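Local coordinates for protein peptidase S8 and S53, subtilisin, kexin, sedolisin (Mycobacterium smegmatis, PDB 4KG7) that is a subtilisin-like serine protease, the mycosin MycP3 of the mycobacterial ESX-3 (type VII) secretion system, and probably cleaves peptide bonds within protein substrates, at residues A[329-334]-A[372-377]; A[122-127]-A[322-327]; A[201-206]-A[256-261]; A[269-274]-A[361-366]; A[109-114]-A[318-323]. All blocks are in the same frame, centred on the assembly; numbering follows the deposited sequence. Where two conformers were deposited one is given.

Interaction 1 of 5, residues A[329-334]-A[372-377]; sequences AALVRS and AALTWD
Leu-374 lays its CD2 methyl across the backbone of the neighbouring helix where Leu-331 passes into Val-332. CD2 lies 3.6 Å from Leu-331 O and 3.8 Å from Val-332 CA, so one branch of a single leucine touches main chain rather than slotting only between side chains. The first torsion (chi1 -73°) sets CG of Leu-374 beside its own backbone N, and from there the branch reaches across although the bond leaving the backbone does not aim at the other helix. CD2 also meets CG2 of Val-332 at 4.0 Å, the two side chains crossing at a slant. The same CG2 touches CB of Ala-373 at 3.9 Å. The closest CA atoms of the two segments, those of Val-332 and Leu-374, are 5.9 Å apart. In the subtilisin fold adopted here, helix 318-335 carries the predicted catalytic serine in its first turn and runs through the core; the contact joins its far end to the short helix 370-375 near the C-terminus. Val-344 of helix 341-350 packs on Val-332, and Ala-58 of helix 55-59 packs on both Leu-331 and Leu-374, so two further helices flank this buried apolar patch. Polar atoms at its margin are engaged as well: Leu-331 O accepts from Ser-62 OG, and Leu-374 O from Lys-335 NZ. Ala-372 O accepts from Trp-376 N (2.9 Å) and also from Thr-375 N (3.2 Å) as the chain leaves helical geometry at Trp-376, while Arg-347 NH1 binds both Ala-373 O and Trp-376 O.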
# COMPACT_ATOMS: atom_id res chain seq x y z
N ALA A 329 -1.63 -7.06 9.31
CA ALA A 329 -0.56 -8.04 9.16
C ALA A 329 0.46 -7.92 10.29
O ALA A 329 0.90 -8.91 10.83
CB ALA A 329 0.13 -7.94 7.80
N ALA A 330 0.83 -6.69 10.67
CA ALA A 330 1.76 -6.49 11.78
C ALA A 330 1.16 -7.03 13.08
O ALA A 330 1.87 -7.63 13.89
CB ALA A 330 2.15 -5.01 11.94
N LEU A 331 -0.14 -6.79 13.31
CA LEU A 331 -0.79 -7.37 14.51
C LEU A 331 -0.63 -8.88 14.51
O LEU A 331 -0.30 -9.50 15.54
CB LEU A 331 -2.27 -7.00 14.57
CG LEU A 331 -2.58 -5.52 14.76
CD1 LEU A 331 -4.08 -5.34 15.03
CD2 LEU A 331 -1.72 -4.83 15.81
N VAL A 332 -0.92 -9.49 13.38
CA VAL A 332 -0.93 -10.96 13.26
C VAL A 332 0.48 -11.50 13.46
O VAL A 332 0.68 -12.49 14.15
CB VAL A 332 -1.54 -11.41 11.91
CG1 VAL A 332 -1.30 -12.89 11.66
CG2 VAL A 332 -3.04 -11.12 11.90
N ARG A 333 1.48 -10.87 12.83
CA ARG A 333 2.85 -11.36 12.99
C ARG A 333 3.40 -11.18 14.39
O ARG A 333 4.22 -12.00 14.82
CB ARG A 333 3.80 -10.73 11.97
CG ARG A 333 3.36 -10.90 10.53
CD ARG A 333 4.55 -10.93 9.60
NE ARG A 333 5.16 -12.25 9.59
CZ ARG A 333 6.07 -12.64 8.69
NH1 ARG A 333 6.57 -11.77 7.83
NH2 ARG A 333 6.51 -13.87 8.69
N SER A 334 2.94 -10.17 15.11
CA SER A 334 3.34 -10.00 16.50
C SER A 334 2.73 -11.08 17.38
O SER A 334 3.41 -11.64 18.23
CB SER A 334 2.93 -8.62 17.01
OG SER A 334 3.28 -8.42 18.36
N ALA A 372 -10.90 -11.78 13.91
CA ALA A 372 -10.98 -13.16 13.39
C ALA A 372 -9.59 -13.67 13.02
O ALA A 372 -9.23 -14.81 13.32
CB ALA A 372 -11.89 -13.21 12.19
N ALA A 373 -8.78 -12.81 12.39
CA ALA A 373 -7.42 -13.20 12.01
C ALA A 373 -6.55 -13.50 13.23
O ALA A 373 -5.69 -14.40 13.21
CB ALA A 373 -6.78 -12.13 11.15
N LEU A 374 -6.81 -12.78 14.32
CA LEU A 374 -6.03 -12.92 15.51
C LEU A 374 -6.47 -14.07 16.39
O LEU A 374 -5.75 -14.45 17.29
CB LEU A 374 -6.05 -11.61 16.31
CG LEU A 374 -5.20 -10.51 15.63
CD1 LEU A 374 -5.62 -9.14 16.12
CD2 LEU A 374 -3.70 -10.71 15.85
N THR A 375 -7.65 -14.64 16.13
CA THR A 375 -8.17 -15.71 16.97
C THR A 375 -8.42 -17.05 16.26
O THR A 375 -8.75 -18.05 16.92
CB THR A 375 -9.46 -15.26 17.64
OG1 THR A 375 -10.42 -14.92 16.65
CG2 THR A 375 -9.21 -14.06 18.53
N TRP A 376 -8.30 -17.08 14.95
CA TRP A 376 -8.54 -18.29 14.18
C TRP A 376 -7.56 -19.41 14.53
O TRP A 376 -6.38 -19.16 14.78
CB TRP A 376 -8.45 -17.97 12.68
CG TRP A 376 -8.70 -19.13 11.76
CD1 TRP A 376 -9.88 -19.78 11.54
CD2 TRP A 376 -7.73 -19.75 10.90
NE1 TRP A 376 -9.71 -20.78 10.61
CE2 TRP A 376 -8.40 -20.78 10.20
CE3 TRP A 376 -6.37 -19.53 10.66
CZ2 TRP A 376 -7.74 -21.60 9.27
CZ3 TRP A 376 -5.71 -20.34 9.73
CH2 TRP A 376 -6.40 -21.37 9.05
N ASP A 377 -8.08 -20.64 14.59
CA ASP A 377 -7.25 -21.81 14.83
C ASP A 377 -7.21 -22.63 13.55
O ASP A 377 -8.25 -23.05 13.07
CB ASP A 377 -7.84 -22.66 15.95
CG ASP A 377 -7.03 -23.91 16.23
OD1 ASP A 377 -6.02 -23.81 16.95
OD2 ASP A 377 -7.39 -24.98 15.70

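Interaction 2 of 5, residues A[122-127]-A[322-327]; sequences SGVAPE and AAYVSG
The loop carrying Val-124 comes down on helix 318-335 at Gly-327, the two CA atoms only 5.1 Å apart. Gly-327 has no side chain to stand between them, and the valine rests directly on the helix backbone. CG1 of Val-124 is 3.3 Å from Gly-327 C, a tight fit, and CB is 3.8 Å from Gly-327 CA. With chi1 at 175°, CG1 is opposite the valine's own N, which turns the other methyl, CG2, toward Tyr-324. There CG2 meets CD1 of the phenol ring at 3.7 Å, at the ring edge and in its plane, the two side chains crossing roughly at right angles. The helix is the one whose first turn holds Ser-319, the predicted nucleophile of the subtilisin fold, and this contact covers its middle turns. Val-328 and Leu-331, further along the helix, add to the apolar cover of Val-124. Next in the loop, the methyl CB of Ala-125 touches Gly-327 O at 3.7 Å. From outside, Trp-59 NE1 donates to Val-124 O. Within the loop, Ser-122 OG donates to Gly-123 O at 2.9 Å, using a lone pair in the carbonyl plane.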
# COMPACT_ATOMS: atom_id res chain seq x y z
N SER A 122 -6.04 6.32 16.16
CA SER A 122 -4.88 5.49 16.39
C SER A 122 -4.52 4.74 15.13
O SER A 122 -5.40 4.36 14.35
CB SER A 122 -5.14 4.44 17.48
OG SER A 122 -3.99 3.64 17.71
N GLY A 123 -3.23 4.47 14.96
CA GLY A 123 -2.80 3.47 14.00
C GLY A 123 -3.30 2.09 14.37
O GLY A 123 -3.66 1.83 15.53
N VAL A 124 -3.31 1.18 13.40
CA VAL A 124 -3.70 -0.21 13.65
C VAL A 124 -2.73 -0.90 14.63
O VAL A 124 -3.13 -1.70 15.50
CB VAL A 124 -3.75 -1.01 12.33
CG1 VAL A 124 -4.03 -2.49 12.58
CG2 VAL A 124 -4.79 -0.43 11.41
N ALA A 125 -1.45 -0.64 14.41
CA ALA A 125 -0.36 -1.33 15.09
C ALA A 125 0.60 -0.31 15.70
O ALA A 125 1.76 -0.20 15.28
CB ALA A 125 0.37 -2.23 14.08
N PRO A 126 0.17 0.40 16.76
CA PRO A 126 0.96 1.54 17.23
C PRO A 126 2.28 1.12 17.89
O PRO A 126 3.16 1.96 18.07
CB PRO A 126 0.03 2.24 18.22
CG PRO A 126 -1.05 1.28 18.52
CD PRO A 126 -1.12 0.27 17.44
N GLU A 127 2.42 -0.15 18.26
CA GLU A 127 3.68 -0.61 18.84
C GLU A 127 4.65 -1.15 17.78
O GLU A 127 5.79 -1.51 18.10
CB GLU A 127 3.43 -1.64 19.95
CG GLU A 127 2.77 -1.01 21.17
CD GLU A 127 2.58 -1.98 22.30
OE1 GLU A 127 3.26 -3.01 22.32
OE2 GLU A 127 1.77 -1.71 23.20
N ALA A 322 -4.79 -0.57 1.65
CA ALA A 322 -3.54 -1.35 1.80
C ALA A 322 -2.88 -1.08 3.14
O ALA A 322 -2.43 -2.00 3.82
CB ALA A 322 -2.58 -1.03 0.66
N ALA A 323 -2.85 0.20 3.52
CA ALA A 323 -2.21 0.56 4.78
C ALA A 323 -2.87 -0.15 5.94
O ALA A 323 -2.21 -0.70 6.81
CB ALA A 323 -2.26 2.06 4.97
N TYR A 324 -4.20 -0.16 5.96
CA TYR A 324 -4.91 -0.89 7.01
C TYR A 324 -4.50 -2.35 7.03
O TYR A 324 -4.27 -2.91 8.11
CB TYR A 324 -6.42 -0.78 6.80
CG TYR A 324 -7.05 0.49 7.34
CD1 TYR A 324 -6.94 0.82 8.70
CD2 TYR A 324 -7.89 1.28 6.54
CE1 TYR A 324 -7.52 1.94 9.22
CE2 TYR A 324 -8.49 2.41 7.07
CZ TYR A 324 -8.34 2.72 8.41
OH TYR A 324 -8.97 3.82 8.94
N VAL A 325 -4.46 -3.01 5.87
CA VAL A 325 -4.08 -4.38 5.83
C VAL A 325 -2.65 -4.63 6.32
O VAL A 325 -2.41 -5.60 7.03
CB VAL A 325 -4.32 -5.00 4.44
CG1 VAL A 325 -3.77 -6.44 4.36
CG2 VAL A 325 -5.80 -5.00 4.14
N SER A 326 -1.71 -3.78 5.93
CA SER A 326 -0.36 -3.86 6.49
C SER A 326 -0.34 -3.77 8.01
O SER A 326 0.41 -4.48 8.69
CB SER A 326 0.52 -2.80 5.88
OG SER A 326 0.79 -3.14 4.53
N GLY A 327 -1.11 -2.84 8.57
CA GLY A 327 -1.23 -2.78 10.03
C GLY A 327 -1.79 -4.05 10.65
O GLY A 327 -1.29 -4.53 11.65

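Interaction 3 of 5, residues A[201-206]-A[256-261]; sequences YAALEK and QPYVLS
Ala-203 and Leu-204 bring the C-terminal part of helix 193-205 against Tyr-258, in the approach to strand 259-265 of the parallel sheet in the subtilisin fold. Taken in order, Tyr-201 comes first and faces away from the strand; its O accepts from Lys-206 N at 2.9 Å, widening the helix into a pi-type turn, and Lys-206 CG lies over one face of its ring. Ala-202 packs on Ile-210 of strand 209-213 and on helix 150-170, where the helix lies against the sheet. Ala-203 is the closest point: its CB methyl sits 3.8 Å from Tyr-258 O and 4.0 Å from Tyr-258 CB, while to the ring itself it stands oblique. Leu-204 completes the contact toward solvent, its CD1 meeting Tyr-258 CE1 at 4.1 Å at the ring edge, near the ring plane. The tyrosine ring reaches the leucine because chi1 of -49° swings it beside its own N, and one of its faces carries Pro-257 CD over the centre. Pro-257 follows a cis peptide bond. Gln-256 then bridges this bend: NE2 donates to Val-259 O at 2.8 Å, bent to 142° and arriving 35° out of the carbonyl plane.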
# COMPACT_ATOMS: atom_id res chain seq x y z
N TYR A 201 12.20 -12.52 -3.85
CA TYR A 201 13.25 -12.47 -2.83
C TYR A 201 12.72 -12.02 -1.48
O TYR A 201 12.94 -12.64 -0.43
CB TYR A 201 14.37 -11.57 -3.30
CG TYR A 201 15.43 -11.26 -2.27
CD1 TYR A 201 16.37 -12.20 -1.93
CD2 TYR A 201 15.45 -10.04 -1.62
CE1 TYR A 201 17.34 -11.93 -0.98
CE2 TYR A 201 16.43 -9.72 -0.69
CZ TYR A 201 17.36 -10.69 -0.35
OH TYR A 201 18.35 -10.46 0.56
N ALA A 202 11.97 -10.93 -1.51
CA ALA A 202 11.44 -10.36 -0.28
C ALA A 202 10.39 -11.26 0.35
O ALA A 202 10.35 -11.40 1.56
CB ALA A 202 10.87 -8.96 -0.52
N ALA A 203 9.53 -11.86 -0.48
CA ALA A 203 8.41 -12.66 0.05
C ALA A 203 8.81 -14.03 0.53
O ALA A 203 8.23 -14.49 1.50
CB ALA A 203 7.29 -12.76 -0.94
N LEU A 204 9.78 -14.66 -0.12
CA LEU A 204 10.16 -16.04 0.21
C LEU A 204 11.45 -16.08 1.04
O LEU A 204 11.41 -16.33 2.26
CB LEU A 204 10.22 -16.88 -1.09
CG LEU A 204 8.90 -17.03 -1.85
CD1 LEU A 204 9.07 -18.07 -2.95
CD2 LEU A 204 7.72 -17.35 -0.96
N GLU A 205 12.58 -15.74 0.43
CA GLU A 205 13.84 -15.82 1.15
C GLU A 205 13.83 -14.94 2.38
O GLU A 205 14.30 -15.37 3.45
CB GLU A 205 15.00 -15.42 0.26
CG GLU A 205 16.33 -15.46 1.01
CD GLU A 205 17.55 -15.35 0.13
OE1 GLU A 205 17.44 -15.57 -1.10
OE2 GLU A 205 18.66 -15.07 0.67
N LYS A 206 13.30 -13.71 2.27
CA LYS A 206 13.27 -12.82 3.42
C LYS A 206 11.95 -12.88 4.19
O LYS A 206 11.82 -12.24 5.23
CB LYS A 206 13.59 -11.39 3.02
CG LYS A 206 14.94 -11.22 2.30
CD LYS A 206 16.14 -11.64 3.12
CE LYS A 206 16.35 -10.75 4.33
NZ LYS A 206 17.59 -11.11 5.10
N GLN A 256 1.20 -12.01 -8.26
CA GLN A 256 0.79 -13.13 -7.45
C GLN A 256 1.84 -14.24 -7.61
O GLN A 256 2.39 -14.44 -8.71
CB GLN A 256 -0.61 -13.58 -7.89
CG GLN A 256 -1.64 -12.48 -7.74
CD GLN A 256 -1.71 -11.98 -6.33
OE1 GLN A 256 -1.98 -12.76 -5.43
NE2 GLN A 256 -1.35 -10.73 -6.11
N PRO A 257 2.14 -14.98 -6.53
CA PRO A 257 1.55 -14.95 -5.19
C PRO A 257 2.28 -14.10 -4.17
O PRO A 257 1.93 -14.11 -2.99
CB PRO A 257 1.62 -16.42 -4.78
CG PRO A 257 2.91 -16.84 -5.35
CD PRO A 257 3.00 -16.16 -6.69
N TYR A 258 3.27 -13.33 -4.60
CA TYR A 258 4.18 -12.65 -3.68
C TYR A 258 3.56 -11.43 -2.97
O TYR A 258 4.08 -10.99 -1.93
CB TYR A 258 5.43 -12.21 -4.44
CG TYR A 258 6.01 -13.33 -5.26
CD1 TYR A 258 6.43 -14.54 -4.67
CD2 TYR A 258 6.12 -13.21 -6.62
CE1 TYR A 258 6.92 -15.57 -5.45
CE2 TYR A 258 6.64 -14.22 -7.40
CZ TYR A 258 7.05 -15.41 -6.81
OH TYR A 258 7.55 -16.39 -7.64
N VAL A 259 2.50 -10.88 -3.57
CA VAL A 259 1.91 -9.62 -3.16
C VAL A 259 0.44 -9.86 -2.81
O VAL A 259 -0.25 -10.60 -3.54
CB VAL A 259 1.97 -8.60 -4.30
CG1 VAL A 259 1.21 -7.32 -3.93
CG2 VAL A 259 3.42 -8.30 -4.71
N LEU A 260 -0.01 -9.34 -1.68
CA LEU A 260 -1.41 -9.35 -1.27
C LEU A 260 -1.95 -8.03 -1.75
O LEU A 260 -1.59 -6.97 -1.22
CB LEU A 260 -1.57 -9.48 0.25
CG LEU A 260 -2.99 -9.43 0.81
CD1 LEU A 260 -3.93 -10.44 0.12
CD2 LEU A 260 -2.90 -9.66 2.32
N SER A 261 -2.82 -8.10 -2.76
CA SER A 261 -3.43 -6.93 -3.39
C SER A 261 -4.75 -6.58 -2.72
O SER A 261 -5.62 -7.44 -2.56
CB SER A 261 -3.60 -7.20 -4.89
OG SER A 261 -4.34 -6.16 -5.53

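Interaction 4 of 5, residues A[269-274]-A[361-366]; sequences GQPSSF and NLIGAG
The puckered pyrrolidine ring of Pro-271, at the heart of this contact, is covered on one face by Ile-363, while Leu-362 touches its CB-CG bond. CG2 of Ile-363 lies 3.8 Å from Pro-271 CA and 3.9 Å from Pro-271 CG, so this methyl rides above the ring rather than beside it. On the same side, CD1 of the isoleucine extends toward Pro-271 CG (4.0 Å) and approaches Gly-269 O at 4.2 Å. CG1 of Ile-363 sits in the cramped place between backbone N and carbonyl carbon (chi1 63°), and both methyls thereby face the proline. From another direction comes Leu-362, whose CD1 is 3.8 Å from Pro-271 CB. Both aliphatic chains cross the proline at about a right angle. Further along the first loop, a flat group, the ring of Phe-274, carries Ser-272 CB on one face, offset toward the rim; Ser-272 OG is hydrogen-bonded to Glu-288 OE2. The contact lies at the surface, well away from the predicted triad. Ile-363 O accepts from Gly-366 N at 2.8 Å, closing a type II' beta turn with Gly-364 in the position where that turn commonly has glycine. This turn bonds through its backbone to strand 281-286, an outermost strand of the parallel sheet, and it packs against the 269-274 connection between the last two strands of a subtilisin-type sheet.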
# COMPACT_ATOMS: atom_id res chain seq x y z
N GLY A 269 -18.49 -2.27 4.27
CA GLY A 269 -17.84 -3.42 3.71
C GLY A 269 -18.15 -3.69 2.25
O GLY A 269 -17.72 -4.69 1.72
N GLN A 270 -18.87 -2.78 1.59
CA GLN A 270 -19.14 -2.94 0.17
C GLN A 270 -18.00 -2.37 -0.67
O GLN A 270 -17.38 -1.39 -0.31
CB GLN A 270 -20.44 -2.23 -0.22
CG GLN A 270 -21.66 -2.78 0.49
CD GLN A 270 -21.98 -4.20 0.06
OE1 GLN A 270 -21.51 -4.67 -0.98
NE2 GLN A 270 -22.78 -4.86 0.83
N PRO A 271 -17.76 -2.98 -1.84
CA PRO A 271 -16.72 -2.46 -2.74
C PRO A 271 -16.87 -0.96 -2.98
O PRO A 271 -17.95 -0.50 -3.29
CB PRO A 271 -16.98 -3.22 -4.04
CG PRO A 271 -17.56 -4.51 -3.62
CD PRO A 271 -18.42 -4.18 -2.41
N SER A 272 -15.81 -0.19 -2.81
CA SER A 272 -15.84 1.22 -3.15
C SER A 272 -16.03 1.43 -4.64
O SER A 272 -15.55 0.65 -5.44
CB SER A 272 -14.53 1.87 -2.74
OG SER A 272 -14.40 1.91 -1.31
N SER A 273 -16.77 2.49 -4.99
CA SER A 273 -17.08 2.73 -6.40
C SER A 273 -15.83 2.81 -7.28
O SER A 273 -15.88 2.44 -8.47
CB SER A 273 -17.87 4.02 -6.54
OG SER A 273 -17.12 5.12 -6.07
N PHE A 274 -14.74 3.31 -6.70
CA PHE A 274 -13.48 3.55 -7.45
C PHE A 274 -12.50 2.38 -7.41
O PHE A 274 -11.45 2.45 -8.03
CB PHE A 274 -12.80 4.80 -6.89
CG PHE A 274 -12.55 4.74 -5.41
CD1 PHE A 274 -11.48 4.02 -4.89
CD2 PHE A 274 -13.45 5.31 -4.51
CE1 PHE A 274 -11.29 3.92 -3.53
CE2 PHE A 274 -13.25 5.23 -3.14
CZ PHE A 274 -12.16 4.53 -2.63
N ASN A 361 -13.16 -9.92 -7.84
CA ASN A 361 -12.12 -9.13 -8.46
C ASN A 361 -12.12 -7.68 -7.97
O ASN A 361 -11.22 -6.90 -8.30
CB ASN A 361 -12.19 -9.22 -9.98
CG ASN A 361 -11.64 -10.53 -10.52
OD1 ASN A 361 -11.34 -11.49 -9.79
ND2 ASN A 361 -11.48 -10.58 -11.84
N LEU A 362 -13.14 -7.31 -7.20
CA LEU A 362 -13.14 -5.99 -6.56
C LEU A 362 -12.48 -6.02 -5.18
O LEU A 362 -11.68 -5.17 -4.85
CB LEU A 362 -14.58 -5.45 -6.46
CG LEU A 362 -15.29 -5.16 -7.77
CD1 LEU A 362 -16.77 -4.93 -7.44
CD2 LEU A 362 -14.68 -3.98 -8.50
N ILE A 363 -12.84 -7.01 -4.37
CA ILE A 363 -12.44 -7.02 -2.96
C ILE A 363 -11.83 -8.34 -2.49
O ILE A 363 -11.59 -8.53 -1.30
CB ILE A 363 -13.58 -6.55 -2.04
CG1 ILE A 363 -14.77 -7.49 -2.12
CG2 ILE A 363 -13.96 -5.11 -2.37
CD1 ILE A 363 -15.86 -7.18 -1.10
N GLY A 364 -11.55 -9.26 -3.42
CA GLY A 364 -10.86 -10.50 -3.05
C GLY A 364 -11.72 -11.30 -2.09
O GLY A 364 -12.90 -11.53 -2.37
N ALA A 365 -11.12 -11.75 -0.99
CA ALA A 365 -11.84 -12.45 0.07
C ALA A 365 -12.71 -11.52 0.94
O ALA A 365 -13.34 -11.97 1.90
CB ALA A 365 -10.84 -13.24 0.93
N GLY A 366 -12.76 -10.24 0.61
CA GLY A 366 -13.63 -9.30 1.34
C GLY A 366 -12.87 -8.51 2.37
O GLY A 366 -11.63 -8.59 2.46

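Interaction 5 of 5, residues A[109-114]-A[318-323]; sequences AGLIAG and TSYAAA
Two helices central to the subtilisin fold lie side by side here: helix 104-113, which begins at His-104, and helix 318-335, which opens with Thr-318 and Ser-319. His-104, Ser-319 and Asp-73 are the predicted charge-relay triad, so Leu-111, Ile-112, Tyr-320 and Ala-323 join the helices that carry His-104 and Ser-319, from the residue after the serine to about two turns past the histidine. The segments run nearly parallel, their axes 9.0 Å apart at closest approach and crossing at -25°. CA of Ile-112 and CA of Ala-323 are the nearest pair, 5.6 Å apart, with only a methyl on the second helix at that point. Leu-111 aims into the gap between the helices. Its CD1 reaches both Tyr-320 O and Tyr-320 CB at 3.7 Å, and stands oblique to the phenol ring. Its chi1 of -70° carries CG opposite the carbonyl carbon, while CB, nearer the backbone, meets Ala-323 CB at 4.0 Å. The leucine therefore spans about one turn of the second helix, from residue 320 to residue 323. Tyr-320 also lies close to His-104, its side chain about 4 Å from the histidine's at nearest atoms. No hydrogen bond links the two segments; the join is buried and apolar. Ile-112 also packs on Leu-130 of strand 129-134. It bends over Ala-323 from another direction than the leucine: its CG1 touches Ala-323 CB at 3.9 Å and comes still closer, 3.4 Å, to Ala-323 O.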
# COMPACT_ATOMS: atom_id res chain seq x y z
N ALA A 109 1.51 5.90 6.67
CA ALA A 109 2.24 5.54 7.88
C ALA A 109 1.34 5.70 9.12
O ALA A 109 1.34 4.87 10.03
CB ALA A 109 3.49 6.42 8.00
N GLY A 110 0.57 6.77 9.16
CA GLY A 110 -0.31 7.01 10.28
C GLY A 110 -1.34 5.92 10.48
O GLY A 110 -1.61 5.49 11.60
N LEU A 111 -1.92 5.43 9.39
CA LEU A 111 -2.91 4.37 9.50
C LEU A 111 -2.28 3.09 10.03
O LEU A 111 -2.92 2.33 10.76
CB LEU A 111 -3.60 4.10 8.16
CG LEU A 111 -4.54 5.19 7.68
CD1 LEU A 111 -5.07 4.76 6.31
CD2 LEU A 111 -5.68 5.43 8.64
N ILE A 112 -1.04 2.82 9.62
CA ILE A 112 -0.33 1.60 9.98
C ILE A 112 0.06 1.61 11.46
O ILE A 112 -0.22 0.67 12.17
CB ILE A 112 0.90 1.35 9.10
CG1 ILE A 112 0.45 1.17 7.65
CG2 ILE A 112 1.69 0.13 9.62
CD1 ILE A 112 1.58 1.13 6.65
N ALA A 113 0.70 2.69 11.91
CA ALA A 113 1.32 2.68 13.24
C ALA A 113 1.38 4.07 13.85
O ALA A 113 2.18 4.31 14.76
CB ALA A 113 2.70 2.09 13.16
N GLY A 114 0.47 4.96 13.47
CA GLY A 114 0.31 6.22 14.20
C GLY A 114 -0.07 6.00 15.66
O GLY A 114 -0.67 4.99 16.01
N THR A 318 -7.47 3.12 -2.60
CA THR A 318 -6.93 1.82 -2.24
C THR A 318 -5.62 1.94 -1.48
O THR A 318 -5.22 1.01 -0.81
CB THR A 318 -6.79 0.87 -3.46
OG1 THR A 318 -6.00 1.48 -4.50
CG2 THR A 318 -8.17 0.46 -4.01
N SER A 319 -4.93 3.08 -1.64
CA SER A 319 -3.69 3.27 -0.89
C SER A 319 -3.95 3.13 0.63
O SER A 319 -3.15 2.50 1.35
CB SER A 319 -3.15 4.66 -1.21
OG SER A 319 -4.16 5.62 -0.98
N TYR A 320 -5.04 3.66 1.10
CA TYR A 320 -5.37 3.64 2.52
C TYR A 320 -5.84 2.27 2.97
O TYR A 320 -5.55 1.85 4.09
CB TYR A 320 -6.38 4.75 2.84
CG TYR A 320 -5.91 6.09 2.32
CD1 TYR A 320 -4.74 6.66 2.80
CD2 TYR A 320 -6.59 6.77 1.30
CE1 TYR A 320 -4.23 7.85 2.29
CE2 TYR A 320 -6.09 7.97 0.80
CZ TYR A 320 -4.92 8.49 1.30
OH TYR A 320 -4.46 9.68 0.77
N ALA A 321 -6.56 1.57 2.09
CA ALA A 321 -7.00 0.20 2.33
C ALA A 321 -5.77 -0.69 2.55
O ALA A 321 -5.71 -1.50 3.47
CB ALA A 321 -7.82 -0.29 1.14
N ALA A 322 -4.79 -0.57 1.65
CA ALA A 322 -3.54 -1.35 1.80
C ALA A 322 -2.88 -1.08 3.14
O ALA A 322 -2.43 -2.00 3.82
CB ALA A 322 -2.58 -1.03 0.66
N ALA A 323 -2.85 0.20 3.52
CA ALA A 323 -2.21 0.56 4.78
C ALA A 323 -2.87 -0.15 5.94
O ALA A 323 -2.21 -0.70 6.81
CB ALA A 323 -2.26 2.06 4.97

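In the fold
Helix 318-335 is the common element of interactions 5, 2 and 1, which follow one another from the end that bears the predicted nucleophile to its far end. Interactions 2 and 5, with centres about 6 Å apart, share Ala-322 and Ala-323, and Ala-125 N probably bonds to Ile-112 O between them. Interaction 1, centred about 13 Å from interaction 2, touches it where Leu-331 packs on Ala-125. Interactions 3 and 4 touch the helix at single points, Leu-260 on Val-325 and Phe-274 on Thr-318. Along the chain, interaction 3 falls between the two segments of interactions 2 and 5, while interaction 4 alternates with interactions 1, 2 and 5. Segments distant in sequence thus meet on one helix in interactions 1, 2 and 5.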